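Local coordinates for protein alginate lyase (Chitinophaga sp. MD30, PDB 6KCW) that cleaves alginate as a bacterial member of polysaccharide lyase family 36, at residues N9-S20 / W33-G43. Residues are numbered along the deposited sequence; the frame is centred on the assembly and turned at random.
With CA (calcium ion), chain C.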
loop_
_atom_site.group_PDB
_atom_site.type_symbol
_atom_site.label_atom_id
_atom_site.label_comp_id
_atom_site.label_asym_id
_atom_site.label_seq_id
_atom_site.Cartn_x
_atom_site.Cartn_y
_atom_site.Cartn_z
ATOM N N ASN A 9 -15.100 3.829 -6.912
ATOM C CA ASN A 9 -14.555 4.981 -7.614
ATOM C C ASN A 9 -15.026 6.289 -7.017
ATOM O O ASN A 9 -14.701 7.354 -7.557
ATOM C CB ASN A 9 -14.914 4.941 -9.103
ATOM C CG ASN A 9 -16.406 4.803 -9.338
ATOM O OD1 ASN A 9 -17.216 5.003 -8.427
ATOM N ND2 ASN A 9 -16.777 4.445 -10.561
ATOM N N TRP A 10 -15.812 6.241 -5.946
ATOM C CA TRP A 10 -16.174 7.429 -5.179
ATOM C C TRP A 10 -16.902 8.464 -6.030
ATOM O O TRP A 10 -16.919 9.652 -5.693
ATOM C CB TRP A 10 -14.930 8.040 -4.521
ATOM C CG TRP A 10 -14.293 7.101 -3.534
ATOM C CD1 TRP A 10 -14.710 6.855 -2.258
ATOM C CD2 TRP A 10 -13.137 6.278 -3.742
ATOM N NE1 TRP A 10 -13.890 5.937 -1.659
ATOM C CE2 TRP A 10 -12.912 5.566 -2.544
ATOM C CE3 TRP A 10 -12.269 6.072 -4.823
ATOM C CZ2 TRP A 10 -11.864 4.658 -2.396
ATOM C CZ3 TRP A 10 -11.223 5.171 -4.672
ATOM C CH2 TRP A 10 -11.033 4.476 -3.468
ATOM N N ASN A 11 -17.509 8.031 -7.138
ATOM C CA ASN A 11 -18.189 8.962 -8.031
ATOM C C ASN A 11 -19.608 9.284 -7.585
ATOM O O ASN A 11 -20.165 10.304 -8.007
ATOM C CB ASN A 11 -18.195 8.398 -9.442
ATOM C CG ASN A 11 -16.851 8.499 -10.084
ATOM O OD1 ASN A 11 -15.928 9.052 -9.492
ATOM N ND2 ASN A 11 -16.716 7.962 -11.295
ATOM N N ASN A 12 -20.200 8.432 -6.761
ATOM C CA ASN A 12 -21.478 8.693 -6.120
ATOM C C ASN A 12 -21.346 9.575 -4.886
ATOM O O ASN A 12 -22.353 9.825 -4.219
ATOM C CB ASN A 12 -22.131 7.368 -5.725
ATOM C CG ASN A 12 -21.254 6.542 -4.783
ATOM O OD1 ASN A 12 -20.032 6.422 -4.972
ATOM N ND2 ASN A 12 -21.878 5.970 -3.761
ATOM N N TYR A 13 -20.146 10.044 -4.558
ATOM C CA TYR A 13 -19.945 10.832 -3.353
ATOM C C TYR A 13 -19.902 12.311 -3.675
ATOM O O TYR A 13 -19.417 12.721 -4.737
ATOM C CB TYR A 13 -18.658 10.443 -2.618
ATOM C CG TYR A 13 -18.871 9.254 -1.746
ATOM C CD1 TYR A 13 -19.451 9.390 -0.484
ATOM C CD2 TYR A 13 -18.535 7.982 -2.194
ATOM C CE1 TYR A 13 -19.674 8.293 0.315
ATOM C CE2 TYR A 13 -18.760 6.879 -1.414
ATOM C CZ TYR A 13 -19.323 7.039 -0.155
ATOM O OH TYR A 13 -19.543 5.926 0.617
ATOM N N ALA A 14 -20.434 13.093 -2.742
ATOM C CA ALA A 14 -20.249 14.529 -2.707
ATOM C C ALA A 14 -18.806 14.877 -2.368
ATOM O O ALA A 14 -18.146 14.200 -1.562
ATOM C CB ALA A 14 -21.163 15.140 -1.644
ATOM N N THR A 15 -18.322 15.967 -2.959
ATOM C CA THR A 15 -17.160 16.615 -2.375
ATOM C C THR A 15 -17.451 16.921 -0.905
ATOM O O THR A 15 -18.546 17.370 -0.547
ATOM C CB THR A 15 -16.795 17.886 -3.142
ATOM O OG1 THR A 15 -16.385 17.547 -4.461
ATOM C CG2 THR A 15 -15.652 18.615 -2.456
ATOM N N GLY A 16 -16.497 16.624 -0.044
ATOM C CA GLY A 16 -16.708 16.768 1.381
ATOM C C GLY A 16 -16.220 15.548 2.139
ATOM O O GLY A 16 -15.904 14.511 1.573
ATOM N N ALA A 17 -16.202 15.709 3.467
ATOM C CA ALA A 17 -15.577 14.735 4.349
ATOM C C ALA A 17 -16.137 13.338 4.116
ATOM O O ALA A 17 -17.323 13.149 3.824
ATOM C CB ALA A 17 -15.766 15.144 5.816
ATOM N N TYR A 18 -15.251 12.361 4.248
ATOM C CA TYR A 18 -15.543 10.944 4.092
ATOM C C TYR A 18 -15.402 10.323 5.477
ATOM O O TYR A 18 -14.314 10.338 6.067
ATOM C CB TYR A 18 -14.572 10.339 3.077
ATOM C CG TYR A 18 -14.801 8.904 2.646
ATOM C CD1 TYR A 18 -15.795 8.579 1.734
ATOM C CD2 TYR A 18 -13.956 7.881 3.092
ATOM C CE1 TYR A 18 -15.979 7.267 1.313
ATOM C CE2 TYR A 18 -14.130 6.569 2.683
ATOM C CZ TYR A 18 -15.142 6.266 1.788
ATOM O OH TYR A 18 -15.317 4.957 1.376
ATOM N N SER A 19 -16.508 9.822 6.012
ATOM C CA SER A 19 -16.538 9.409 7.404
ATOM C C SER A 19 -16.035 7.978 7.547
ATOM O O SER A 19 -15.780 7.282 6.564
ATOM C CB SER A 19 -17.954 9.531 7.957
ATOM O OG SER A 19 -18.754 8.468 7.475
ATOM N N SER A 20 -15.890 7.537 8.803
ATOM C CA SER A 20 -15.588 6.131 9.045
ATOM C C SER A 20 -16.700 5.242 8.508
ATOM O O SER A 20 -16.432 4.234 7.845
ATOM C CB SER A 20 -15.368 5.861 10.540
ATOM O OG SER A 20 -15.389 7.048 11.310
ATOM N N TRP A 33 -9.782 3.974 10.652
ATOM C CA TRP A 33 -10.084 5.171 9.888
ATOM C C TRP A 33 -10.169 6.409 10.774
ATOM O O TRP A 33 -10.726 6.381 11.875
ATOM C CB TRP A 33 -11.393 4.990 9.125
ATOM C CG TRP A 33 -11.386 5.686 7.840
ATOM C CD1 TRP A 33 -11.692 6.993 7.621
ATOM C CD2 TRP A 33 -11.045 5.130 6.566
ATOM N NE1 TRP A 33 -11.580 7.288 6.283
ATOM C CE2 TRP A 33 -11.178 6.160 5.611
ATOM C CE3 TRP A 33 -10.650 3.862 6.134
ATOM C CZ2 TRP A 33 -10.921 5.962 4.254
ATOM C CZ3 TRP A 33 -10.399 3.669 4.779
ATOM C CH2 TRP A 33 -10.534 4.714 3.861
ATOM N N ASN A 34 -9.630 7.508 10.254
ATOM C CA ASN A 34 -9.610 8.807 10.915
ATOM C C ASN A 34 -10.272 9.769 9.930
ATOM O O ASN A 34 -9.593 10.327 9.062
ATOM C CB ASN A 34 -8.179 9.208 11.258
ATOM C CG ASN A 34 -8.103 10.457 12.089
ATOM O OD1 ASN A 34 -8.913 11.374 11.937
ATOM N ND2 ASN A 34 -7.104 10.519 12.964
ATOM N N GLN A 35 -11.592 9.960 10.072
ATOM C CA GLN A 35 -12.350 10.758 9.115
ATOM C C GLN A 35 -11.808 12.169 8.971
ATOM O O GLN A 35 -12.208 12.880 8.039
ATOM C CB GLN A 35 -13.831 10.819 9.508
ATOM C CG GLN A 35 -14.134 10.418 10.926
ATOM C CD GLN A 35 -15.591 10.624 11.287
ATOM O OE1 GLN A 35 -16.272 11.479 10.714
ATOM N NE2 GLN A 35 -16.076 9.848 12.252
ATOM N N SER A 36 -10.906 12.581 9.862
ATOM C CA SER A 36 -10.268 13.884 9.764
ATOM C C SER A 36 -9.267 13.955 8.618
ATOM O O SER A 36 -8.869 15.061 8.233
ATOM C CB SER A 36 -9.585 14.205 11.101
ATOM O OG SER A 36 -9.095 15.532 11.152
ATOM N N ARG A 37 -8.852 12.805 8.067
ATOM C CA ARG A 37 -7.904 12.768 6.958
ATOM C C ARG A 37 -8.486 12.173 5.676
ATOM O O ARG A 37 -7.750 12.025 4.692
ATOM C CB ARG A 37 -6.647 11.980 7.341
ATOM C CG ARG A 37 -6.304 11.953 8.807
ATOM C CD ARG A 37 -5.211 12.954 9.103
ATOM N NE ARG A 37 -5.154 13.255 10.514
ATOM C CZ ARG A 37 -4.543 12.483 11.400
ATOM N NH1 ARG A 37 -3.942 11.361 11.031
ATOM N NH2 ARG A 37 -4.535 12.808 12.690
ATOM N N SER A 38 -9.769 11.816 5.646
ATOM C CA SER A 38 -10.386 11.275 4.443
ATOM C C SER A 38 -11.475 12.223 3.974
ATOM O O SER A 38 -12.369 12.592 4.748
ATOM C CB SER A 38 -10.950 9.876 4.673
ATOM O OG SER A 38 -11.734 9.846 5.846
ATOM N N TYR A 39 -11.388 12.605 2.703
ATOM C CA TYR A 39 -12.189 13.676 2.133
ATOM C C TYR A 39 -12.370 13.357 0.655
ATOM O O TYR A 39 -11.388 13.052 -0.033
ATOM C CB TYR A 39 -11.484 15.024 2.333
ATOM C CG TYR A 39 -12.200 16.227 1.761
ATOM C CD1 TYR A 39 -11.987 16.630 0.442
ATOM C CD2 TYR A 39 -13.072 16.979 2.545
ATOM C CE1 TYR A 39 -12.643 17.744 -0.086
ATOM C CE2 TYR A 39 -13.724 18.090 2.028
ATOM C CZ TYR A 39 -13.513 18.463 0.711
ATOM O OH TYR A 39 -14.155 19.565 0.186
ATOM N N ILE A 40 -13.617 13.377 0.185
ATOM C CA ILE A 40 -13.882 13.229 -1.241
ATOM C C ILE A 40 -13.658 14.581 -1.900
ATOM O O ILE A 40 -14.360 15.554 -1.609
ATOM C CB ILE A 40 -15.302 12.711 -1.514
ATOM C CG1 ILE A 40 -15.535 11.370 -0.838
ATOM C CG2 ILE A 40 -15.502 12.494 -3.023
ATOM C CD1 ILE A 40 -14.726 10.229 -1.486
ATOM N N SER A 41 -12.678 14.641 -2.785
ATOM C CA SER A 41 -12.356 15.846 -3.540
ATOM C C SER A 41 -12.605 15.541 -5.018
ATOM O O SER A 41 -11.790 14.876 -5.670
ATOM C CB SER A 41 -10.914 16.273 -3.269
ATOM O OG SER A 41 -10.523 17.344 -4.112
ATOM N N ASP A 42 -13.748 16.000 -5.539
ATOM C CA ASP A 42 -14.080 15.882 -6.965
ATOM C C ASP A 42 -14.089 14.424 -7.426
ATOM O O ASP A 42 -13.459 14.057 -8.422
ATOM C CB ASP A 42 -13.121 16.710 -7.825
ATOM C CG ASP A 42 -13.790 17.919 -8.451
ATOM O OD1 ASP A 42 -14.881 18.318 -7.982
ATOM O OD2 ASP A 42 -13.224 18.471 -9.422
ATOM N N GLY A 43 -14.825 13.586 -6.703
ATOM C CA GLY A 43 -14.969 12.206 -7.112
ATOM C C GLY A 43 -13.792 11.301 -6.819
ATOM O O GLY A 43 -13.832 10.129 -7.208
HETATM CA CA CA C . -13.797 8.717 -9.040
HETATM O O HOH W 1 -14.239 10.276 -10.422
HETATM O O HOH W 2 -13.847 7.120 -11.180
#
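Ser38 holds OG between its own backbone N and carbonyl carbon (chi1 49°), which sets the hydroxyl against the carbonyl O of Tyr18, whose CG lies anti to the backbone N (chi1 -173°) and carries the ring in between Trp33 and Ile40. From there Ser38 OG donates to Tyr18 O at 2.6 Å, tilted somewhat from the carbonyl plane, while Trp33 NE1 gives its N-H to Ser38 OG, almost in the indole plane, also at 2.6 Å. One hydroxyl thus bridges an indole N-H and a main-chain carbonyl, and Trp33 CZ2 meets the edge of the Tyr18 ring at CE2 (3.6 Å). Backbone bonds run beside this bridge: Gly16 and Ile40 exchange a reciprocal pair as hydrogen-bonded partners of a short antiparallel pairing, and Tyr18 N donates to Ser38 O. Tyr39 lays one ring face over Gly16 N. On the face that carries Ile40, its CD1 reaches Trp10 CD1 (3.5 Å) and its CG1 reaches Tyr13 CB (3.7 Å), crossing each side chain at about a right angle. Tyr13 and Tyr18 both direct their hydroxyls to Asp26 of the 20-27 helix. Next to the calcium site, Asp42 N donates to Thr15 OG1. Asn9 O and Asn11 OD1, each 2.2 Å from the calcium ion, and Gly43 O are joined there by Asp233 and two waters. Strand 16-17 adds itself to 38-41, which pairs on with 44-49 in the larger antiparallel sheet; Asp233, on strand 228-241, ties the calcium to the same sheet. It is a plain case of a metal ion pinning segment ends: calcium, drawing together oxygens that would otherwise repel, probably helps hold them.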